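Local coordinates for sugar fermentation stimulation protein homolog (Pyrococcus furiosus, PDB 4DA2) that probably binds DNA, and joins an OB-fold domain to a PD-(D/E)xK nuclease-like domain that holds calcium ions, at residues A[94-99]-A[221-226]; A[33-38]-A[53-58]. The protein carries 1 engineered substitution. All blocks are in the same frame, centred on the assembly; numbering follows the deposited sequence.

Following the chain from the N terminus, strand 2-6 first pairs with strand 220-229, near the far end of the sequence, before the chain builds the OB domain. There contact 2 brings 33-38 and 53-58 together, closing a short loop within that domain. Helix 81-93 then leads into the nuclease-like domain, and the loop after it supplies 94-99 for contact 1. Its partner, 221-226, arrives 122 residues later, so contact 1 closes a long loop that takes in most of the second domain. The two contacts follow in series, neither nested nor crossed. Their centres lie 26 Å apart, and their nearest atoms stay about 10 Å from each other without touching.

Contact 1 of 2, residues A[94-99]-A[221-226]; sequences KELLPE and IIYRGE
Tyr223 reaches from strand 220-229 to the loop that follows helix 81-93, where Leu96 and Leu97 receive its ring. Its CB points at the loop, and CG stands anti to the backbone N (chi1 168°), which carries the ring on toward Leu96 and Leu97. Along one flank, CD2 meets Leu96 CD1 at 4.1 Å, the two side chains running antiparallel past one another. Gly225 N of the same strand sits 3.4 Å above the plane of the Tyr223 ring, displaced toward its rim. Farther out, Leu97 crosses the tyrosine at about a right angle: its CD1 lies 4.3 Å from Tyr223 CZ and 3.4 Å from Tyr223 OH. At the tip, the hydroxyl meets a water in the plane of the ring, with Tyr223 OH 2.6 Å from the water oxygen. That water donates to Leu96 O at 2.7 Å. Ile91 of helix 81-93 and Leu211 of strand 207-215 each touch both Leu97 and Tyr223, so the ring also packs against helix 81-93 and the neighbouring strand. With no direct hydrogen bond between the two segments, apolar packing holds the ring, while the water gives the hydroxyl of this buried residue a polar partner and links it to the loop backbone.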
ATOM      1  N   LYS A  94      13.378   9.407  -6.549  1.00 23.92           N
ATOM      2  CA  LYS A  94      13.243  10.360  -7.657  1.00 26.28           C
ATOM      3  C   LYS A  94      12.853  11.761  -7.153  1.00 20.15           C
ATOM      4  O   LYS A  94      12.706  12.702  -7.945  1.00 22.59           O
ATOM      5  CB  LYS A  94      12.213   9.838  -8.666  1.00 17.92           C
ATOM      6  CG  LYS A  94      12.681   8.626  -9.477  1.00 21.33           C
ATOM      7  CD  LYS A  94      11.546   8.113 -10.350  1.00 28.11           C
ATOM      8  CE  LYS A  94      11.808   6.697 -10.850  1.00 44.45           C
ATOM      9  NZ  LYS A  94      12.875   6.619 -11.879  1.00 76.07           N
ATOM     10  N   GLU A  95      12.684  11.867  -5.830  1.00 17.42           N
ATOM     11  CA  GLU A  95      12.253  13.089  -5.121  1.00 18.70           C
ATOM     12  C   GLU A  95      10.990  13.713  -5.698  1.00 23.55           C
ATOM     13  O   GLU A  95      10.947  14.912  -5.970  1.00 21.95           O
ATOM     14  CB  GLU A  95      13.416  14.108  -5.083  1.00 21.33           C
ATOM     15  CG  GLU A  95      14.682  13.535  -4.502  1.00 21.95           C
ATOM     16  CD  GLU A  95      15.826  14.541  -4.465  1.00 34.02           C
ATOM     17  OE1 GLU A  95      16.803  14.345  -5.213  1.00 44.19           O
ATOM     18  OE2 GLU A  95      15.742  15.522  -3.703  1.00 48.31           O
ATOM     19  N   LEU A  96       9.946  12.905  -5.861  1.00 18.46           N
ATOM     20  CA  LEU A  96       8.741  13.353  -6.548  1.00 22.43           C
ATOM     21  C   LEU A  96       7.707  14.012  -5.632  1.00 24.58           C
ATOM     22  O   LEU A  96       6.707  14.555  -6.099  1.00 26.21           O
ATOM     23  CB  LEU A  96       8.119  12.218  -7.363  1.00 22.09           C
ATOM     24  CG  LEU A  96       8.998  11.592  -8.455  1.00 24.36           C
ATOM     25  CD1 LEU A  96       8.183  10.588  -9.247  1.00 23.36           C
ATOM     26  CD2 LEU A  96       9.651  12.656  -9.393  1.00 25.37           C
ATOM     27  N   LEU A  97       7.955  13.925  -4.325  1.00 17.92           N
ATOM     28  CA  LEU A  97       7.213  14.663  -3.316  1.00 18.47           C
ATOM     29  C   LEU A  97       8.076  15.869  -2.901  1.00 24.34           C
ATOM     30  O   LEU A  97       9.109  15.705  -2.234  1.00 27.92           O
ATOM     31  CB  LEU A  97       6.891  13.742  -2.123  1.00 24.24           C
ATOM     32  CG  LEU A  97       5.436  13.271  -1.980  1.00 48.17           C
ATOM     33  CD1 LEU A  97       4.981  12.517  -3.199  1.00 38.57           C
ATOM     34  CD2 LEU A  97       5.215  12.431  -0.695  1.00 31.21           C
ATOM     35  N   PRO A  98       7.680  17.086  -3.333  1.00 31.61           N
ATOM     36  CA  PRO A  98       8.489  18.286  -3.079  1.00 41.05           C
ATOM     37  C   PRO A  98       8.915  18.430  -1.619  1.00 33.82           C
ATOM     38  O   PRO A  98      10.047  18.830  -1.353  1.00 22.56           O
ATOM     39  CB  PRO A  98       7.554  19.431  -3.478  1.00 31.78           C
ATOM     40  CG  PRO A  98       6.675  18.830  -4.526  1.00 45.30           C
ATOM     41  CD  PRO A  98       6.449  17.408  -4.084  1.00 32.64           C
ATOM     42  N   GLU A  99       8.031  18.079  -0.681  1.00 24.08           N
ATOM     43  CA  GLU A  99       8.348  18.256   0.750  1.00 19.18           C
ATOM     44  C   GLU A  99       9.462  17.316   1.216  1.00 27.55           C
ATOM     45  O   GLU A  99      10.110  17.573   2.234  1.00 33.91           O
ATOM     46  CB  GLU A  99       7.113  18.059   1.615  1.00 34.90           C
ATOM     47  CG  GLU A  99       6.493  16.664   1.473  1.00 29.92           C
ATOM     48  CD  GLU A  99       5.210  16.533   2.257  1.00 30.52           C
ATOM     49  OE1 GLU A  99       5.183  17.053   3.388  1.00 35.81           O
ATOM     50  OE2 GLU A  99       4.244  15.913   1.747  1.00 39.95           O
ATOM     51  N   ILE A 221       4.555   0.738 -13.784  1.00 17.70           N
ATOM     52  CA  ILE A 221       3.879   1.248 -12.594  1.00 18.88           C
ATOM     53  C   ILE A 221       3.809   2.769 -12.709  1.00 21.41           C
ATOM     54  O   ILE A 221       4.815   3.447 -12.943  1.00 20.85           O
ATOM     55  CB  ILE A 221       4.549   0.781 -11.283  1.00 18.04           C
ATOM     56  CG1 ILE A 221       4.316  -0.730 -11.076  1.00 23.63           C
ATOM     57  CG2 ILE A 221       4.032   1.600 -10.055  1.00 17.59           C
ATOM     58  CD1 ILE A 221       4.785  -1.244  -9.733  1.00 19.76           C
ATOM     59  N   ILE A 222       2.595   3.276 -12.586  1.00 13.91           N
ATOM     60  CA  ILE A 222       2.294   4.677 -12.890  1.00 20.42           C
ATOM     61  C   ILE A 222       1.913   5.431 -11.609  1.00 15.08           C
ATOM     62  O   ILE A 222       1.023   5.018 -10.858  1.00 15.79           O
ATOM     63  CB  ILE A 222       1.142   4.783 -13.954  1.00 21.19           C
ATOM     64  CG1 ILE A 222       1.477   3.993 -15.234  1.00 22.93           C
ATOM     65  CG2 ILE A 222       0.821   6.242 -14.299  1.00 20.25           C
ATOM     66  CD1 ILE A 222       2.857   4.301 -15.811  1.00 19.29           C
ATOM     67  N   TYR A 223       2.558   6.576 -11.391  1.00 13.45           N
ATOM     68  CA  TYR A 223       2.239   7.405 -10.249  1.00 17.11           C
ATOM     69  C   TYR A 223       1.385   8.543 -10.781  1.00 16.02           C
ATOM     70  O   TYR A 223       1.857   9.321 -11.608  1.00 19.12           O
ATOM     71  CB  TYR A 223       3.548   7.919  -9.602  1.00 11.96           C
ATOM     72  CG  TYR A 223       3.350   9.026  -8.579  1.00 19.98           C
ATOM     73  CD1 TYR A 223       2.377   8.919  -7.557  1.00 16.06           C
ATOM     74  CD2 TYR A 223       4.120  10.190  -8.633  1.00 20.69           C
ATOM     75  CE1 TYR A 223       2.195   9.937  -6.627  1.00 23.21           C
ATOM     76  CE2 TYR A 223       3.940  11.219  -7.689  1.00 20.04           C
ATOM     77  CZ  TYR A 223       2.977  11.079  -6.698  1.00 23.51           C
ATOM     78  OH  TYR A 223       2.792  12.094  -5.777  1.00 21.40           O
ATOM     79  N   ARG A 224       0.126   8.614 -10.333  1.00 15.87           N
ATOM     80  CA  ARG A 224      -0.832   9.584 -10.843  1.00 18.06           C
ATOM     81  C   ARG A 224      -0.771  10.932 -10.090  1.00 17.10           C
ATOM     82  O   ARG A 224      -1.312  11.925 -10.568  1.00 28.03           O
ATOM     83  CB  ARG A 224      -2.258   9.012 -10.857  1.00 23.15           C
ATOM     84  CG  ARG A 224      -2.475   7.799 -11.818  1.00 17.88           C
ATOM     85  CD  ARG A 224      -3.989   7.540 -12.030  1.00 17.59           C
ATOM     86  NE  ARG A 224      -4.707   7.459 -10.759  1.00 20.24           N
ATOM     87  CZ  ARG A 224      -4.701   6.397  -9.956  1.00 23.77           C
ATOM     88  NH1 ARG A 224      -4.043   5.298 -10.301  1.00 19.85           N
ATOM     89  NH2 ARG A 224      -5.363   6.427  -8.805  1.00 18.63           N
ATOM     90  N   GLY A 225      -0.072  10.960  -8.962  1.00 20.31           N
ATOM     91  CA  GLY A 225       0.018  12.145  -8.115  1.00 21.76           C
ATOM     92  C   GLY A 225      -0.716  11.924  -6.800  1.00 21.80           C
ATOM     93  O   GLY A 225      -1.104  10.781  -6.458  1.00 19.75           O
ATOM     94  N   GLU A 226      -0.957  13.010  -6.070  1.00 13.68           N
ATOM     95  CA  GLU A 226      -1.645  12.865  -4.786  1.00 17.78           C
ATOM     96  C   GLU A 226      -3.161  12.784  -4.923  1.00 16.53           C
ATOM     97  O   GLU A 226      -3.757  13.310  -5.872  1.00 18.71           O
ATOM     98  CB  GLU A 226      -1.290  14.006  -3.831  1.00 18.54           C
ATOM     99  CG  GLU A 226       0.151  14.023  -3.407  1.00 23.84           C
ATOM    100  CD  GLU A 226       0.444  15.171  -2.438  1.00 25.46           C
ATOM    101  OE1 GLU A 226      -0.330  15.348  -1.454  1.00 29.61           O
ATOM    102  OE2 GLU A 226       1.466  15.856  -2.631  1.00 26.90           O
TER
HETATM  103  O   HOH W   1       4.050  14.346  -6.339  1.00 21.25           O

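Contact 2 of 2, residues A[33-38]-A[53-58]; sequences ERALIT and GYCTPK
The sulfur of Cys55 comes up against the methyl of Ala35 inside the OB domain. Ala35 CB lies 4.1 Å from Cys55 SG, an apolar contact between two buried residues. The thiol is placed by its first torsion: with chi1 at -78°, SG lies opposite the carbonyl carbon, on a CB that already points at strand 31-36. Cys13 of strand 11-18 touches Cys55, and Leu67 of strand 65-72 touches Ala35, so neighbouring strands add to the packing on this buried side.

At Leu36 and at Lys58, just past strand 52-57, the contact becomes looser and more open to solvent. Both residues are partly exposed and meet only through their ends, with Leu36 CD2 3.8 Å from Lys58 NZ. Lys58 gets there as one long rod: CG is anti to the backbone N (chi1 -179°) and the chain stays extended all the way to NZ, passing Leu36 at a slant, so that NZ comes up to CD2. A methyl offers the ammonium no hydrogen bond, so the touch is plain van der Waals contact. Leu36 also touches Thr63 and Arg82, the latter on helix 81-93, while Lys58 lies against Ile66.

No hydrogen bond joins the two segments, whose closest CA atoms, those of Ala35 and Cys55, are 7.6 Å apart. Each strand takes its sheet partners from others: 31-36 pairs with 23-28 and 65-72, and 52-57 with 11-18 and 65-72. Strand 65-72 thus lies next to both, parallel to the first and antiparallel to the second. With Leu36 and Lys58 on the more exposed side, the Ala35-Cys55 pair, meeting inside a strongly curled sheet rather than between paired strands, is what the closed beta-barrel of an OB fold produces.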
ATOM      1  N   GLU A  33      -1.527 -23.044  -9.570  1.00 17.18           N
ATOM      2  CA  GLU A  33      -0.292 -22.686  -8.889  1.00 15.75           C
ATOM      3  C   GLU A  33      -0.545 -21.984  -7.564  1.00 19.71           C
ATOM      4  O   GLU A  33      -1.473 -21.205  -7.440  1.00 23.27           O
ATOM      5  CB  GLU A  33       0.531 -21.730  -9.757  1.00 24.40           C
ATOM      6  CG  GLU A  33       1.076 -22.346 -11.033  1.00 20.58           C
ATOM      7  CD  GLU A  33       2.261 -23.244 -10.777  1.00 20.94           C
ATOM      8  OE1 GLU A  33       2.711 -23.350  -9.607  1.00 32.19           O
ATOM      9  OE2 GLU A  33       2.742 -23.859 -11.739  1.00 41.00           O
ATOM     10  N   ARG A  34       0.309 -22.269  -6.592  1.00 16.60           N
ATOM     11  CA  ARG A  34       0.329 -21.539  -5.318  1.00 32.94           C
ATOM     12  C   ARG A  34       0.962 -20.153  -5.513  1.00 33.06           C
ATOM     13  O   ARG A  34       2.051 -20.045  -6.071  1.00 18.98           O
ATOM     14  CB  ARG A  34       1.091 -22.355  -4.272  1.00 31.25           C
ATOM     15  CG  ARG A  34       0.700 -22.079  -2.837  1.00 32.40           C
ATOM     16  CD  ARG A  34       1.442 -23.012  -1.889  1.00 20.03           C
ATOM     17  NE  ARG A  34       1.210 -22.712  -0.492  1.00 47.68           N
ATOM     18  CZ  ARG A  34       2.108 -22.910   0.460  1.00 22.50           C
ATOM     19  NH1 ARG A  34       3.313 -23.366   0.150  1.00 45.82           N
ATOM     20  NH2 ARG A  34       1.818 -22.612   1.717  1.00103.67           N
ATOM     21  N   ALA A  35       0.269 -19.094  -5.074  1.00 19.02           N
ATOM     22  CA  ALA A  35       0.739 -17.729  -5.253  1.00 24.74           C
ATOM     23  C   ALA A  35       0.732 -17.008  -3.915  1.00 33.42           C
ATOM     24  O   ALA A  35      -0.243 -17.071  -3.171  1.00 19.08           O
ATOM     25  CB  ALA A  35      -0.163 -16.982  -6.273  1.00 19.10           C
ATOM     26  N   LEU A  36       1.836 -16.343  -3.600  1.00 15.71           N
ATOM     27  CA  LEU A  36       1.954 -15.591  -2.371  1.00 18.91           C
ATOM     28  C   LEU A  36       1.046 -14.362  -2.391  1.00 20.07           C
ATOM     29  O   LEU A  36       0.934 -13.684  -3.394  1.00 21.88           O
ATOM     30  CB  LEU A  36       3.399 -15.116  -2.212  1.00 25.73           C
ATOM     31  CG  LEU A  36       3.866 -14.883  -0.786  1.00 27.70           C
ATOM     32  CD1 LEU A  36       3.969 -16.214  -0.046  1.00 31.83           C
ATOM     33  CD2 LEU A  36       5.216 -14.154  -0.770  1.00 35.06           C
ATOM     34  N   ILE A  37       0.408 -14.089  -1.261  1.00 17.41           N
ATOM     35  CA  ILE A  37      -0.377 -12.877  -1.086  1.00 17.67           C
ATOM     36  C   ILE A  37       0.290 -12.084   0.054  1.00 21.45           C
ATOM     37  O   ILE A  37       0.443 -12.583   1.180  1.00 21.22           O
ATOM     38  CB  ILE A  37      -1.863 -13.208  -0.730  1.00 19.02           C
ATOM     39  CG1 ILE A  37      -2.592 -13.860  -1.911  1.00 25.52           C
ATOM     40  CG2 ILE A  37      -2.602 -11.931  -0.226  1.00 19.40           C
ATOM     41  CD1 ILE A  37      -3.893 -14.588  -1.514  1.00 29.11           C
ATOM     42  N   THR A  38       0.717 -10.854  -0.234  1.00 17.38           N
ATOM     43  CA  THR A  38       1.302 -10.026   0.801  1.00 11.76           C
ATOM     44  C   THR A  38       0.352  -8.838   0.985  1.00 23.36           C
ATOM     45  O   THR A  38       0.573  -7.738   0.477  1.00 25.13           O
ATOM     46  CB  THR A  38       2.737  -9.569   0.412  1.00 18.25           C
ATOM     47  OG1 THR A  38       3.493 -10.726   0.022  1.00 23.41           O
ATOM     48  CG2 THR A  38       3.452  -8.879   1.570  1.00 30.06           C
ATOM     49  N   GLY A  53      -6.192 -12.042 -12.182  1.00 20.39           N
ATOM     50  CA  GLY A  53      -5.075 -11.467 -11.416  1.00 18.05           C
ATOM     51  C   GLY A  53      -3.831 -11.412 -12.283  1.00 24.97           C
ATOM     52  O   GLY A  53      -3.845 -11.839 -13.438  1.00 18.59           O
ATOM     53  N   TYR A  54      -2.760 -10.872 -11.714  1.00 21.17           N
ATOM     54  CA  TYR A  54      -1.463 -10.776 -12.367  1.00 18.90           C
ATOM     55  C   TYR A  54      -0.417 -11.238 -11.382  1.00 13.65           C
ATOM     56  O   TYR A  54      -0.403 -10.783 -10.236  1.00 16.68           O
ATOM     57  CB  TYR A  54      -1.199  -9.350 -12.872  1.00 20.01           C
ATOM     58  CG  TYR A  54      -2.090  -9.068 -14.028  1.00 16.59           C
ATOM     59  CD1 TYR A  54      -1.679  -9.317 -15.333  1.00 17.56           C
ATOM     60  CD2 TYR A  54      -3.400  -8.634 -13.809  1.00 24.36           C
ATOM     61  CE1 TYR A  54      -2.578  -9.077 -16.414  1.00 20.54           C
ATOM     62  CE2 TYR A  54      -4.262  -8.397 -14.841  1.00 18.10           C
ATOM     63  CZ  TYR A  54      -3.866  -8.616 -16.124  1.00 18.60           C
ATOM     64  OH  TYR A  54      -4.833  -8.375 -17.083  1.00 27.97           O
ATOM     65  N   CYS A  55       0.426 -12.197 -11.818  1.00 15.97           N
ATOM     66  CA  CYS A  55       1.472 -12.777 -10.982  1.00 14.33           C
ATOM     67  C   CYS A  55       2.862 -12.457 -11.546  1.00 10.67           C
ATOM     68  O   CYS A  55       2.981 -12.137 -12.720  1.00 16.36           O
ATOM     69  CB  CYS A  55       1.328 -14.312 -10.908  1.00 26.67           C
ATOM     70  SG  CYS A  55       0.050 -14.867  -9.802  1.00 24.39           S
ATOM     71  N   THR A  56       3.877 -12.502 -10.693  1.00 20.27           N
ATOM     72  CA  THR A  56       5.269 -12.478 -11.139  1.00 16.24           C
ATOM     73  C   THR A  56       6.047 -13.592 -10.427  1.00 18.23           C
ATOM     74  O   THR A  56       5.680 -13.975  -9.313  1.00 23.19           O
ATOM     75  CB  THR A  56       5.926 -11.094 -10.923  1.00 22.78           C
ATOM     76  OG1 THR A  56       7.104 -11.010 -11.738  1.00 22.31           O
ATOM     77  CG2 THR A  56       6.281 -10.840  -9.452  1.00 19.28           C
ATOM     78  N   PRO A  57       7.110 -14.142 -11.077  1.00 28.07           N
ATOM     79  CA  PRO A  57       7.826 -15.252 -10.442  1.00 21.70           C
ATOM     80  C   PRO A  57       8.567 -14.756  -9.222  1.00 29.52           C
ATOM     81  O   PRO A  57       8.846 -13.566  -9.120  1.00 24.54           O
ATOM     82  CB  PRO A  57       8.829 -15.706 -11.519  1.00 25.55           C
ATOM     83  CG  PRO A  57       8.279 -15.197 -12.799  1.00 29.34           C
ATOM     84  CD  PRO A  57       7.613 -13.896 -12.443  1.00 26.15           C
ATOM     85  N   LYS A  58       8.848 -15.665  -8.297  1.00 30.68           N
ATOM     86  CA  LYS A  58       9.641 -15.355  -7.121  1.00 34.63           C
ATOM     87  C   LYS A  58      10.737 -16.412  -7.067  1.00 49.41           C
ATOM     88  O   LYS A  58      10.433 -17.599  -6.963  1.00 35.07           O
ATOM     89  CB  LYS A  58       8.761 -15.429  -5.872  1.00 45.48           C
ATOM     90  CG  LYS A  58       9.473 -15.090  -4.584  1.00 64.67           C
ATOM     91  CD  LYS A  58       8.663 -15.523  -3.381  1.00 41.20           C
ATOM     92  CE  LYS A  58       9.283 -14.969  -2.117  1.00 72.95           C
ATOM     93  NZ  LYS A  58       8.705 -15.607  -0.912  1.00 47.22           N
TER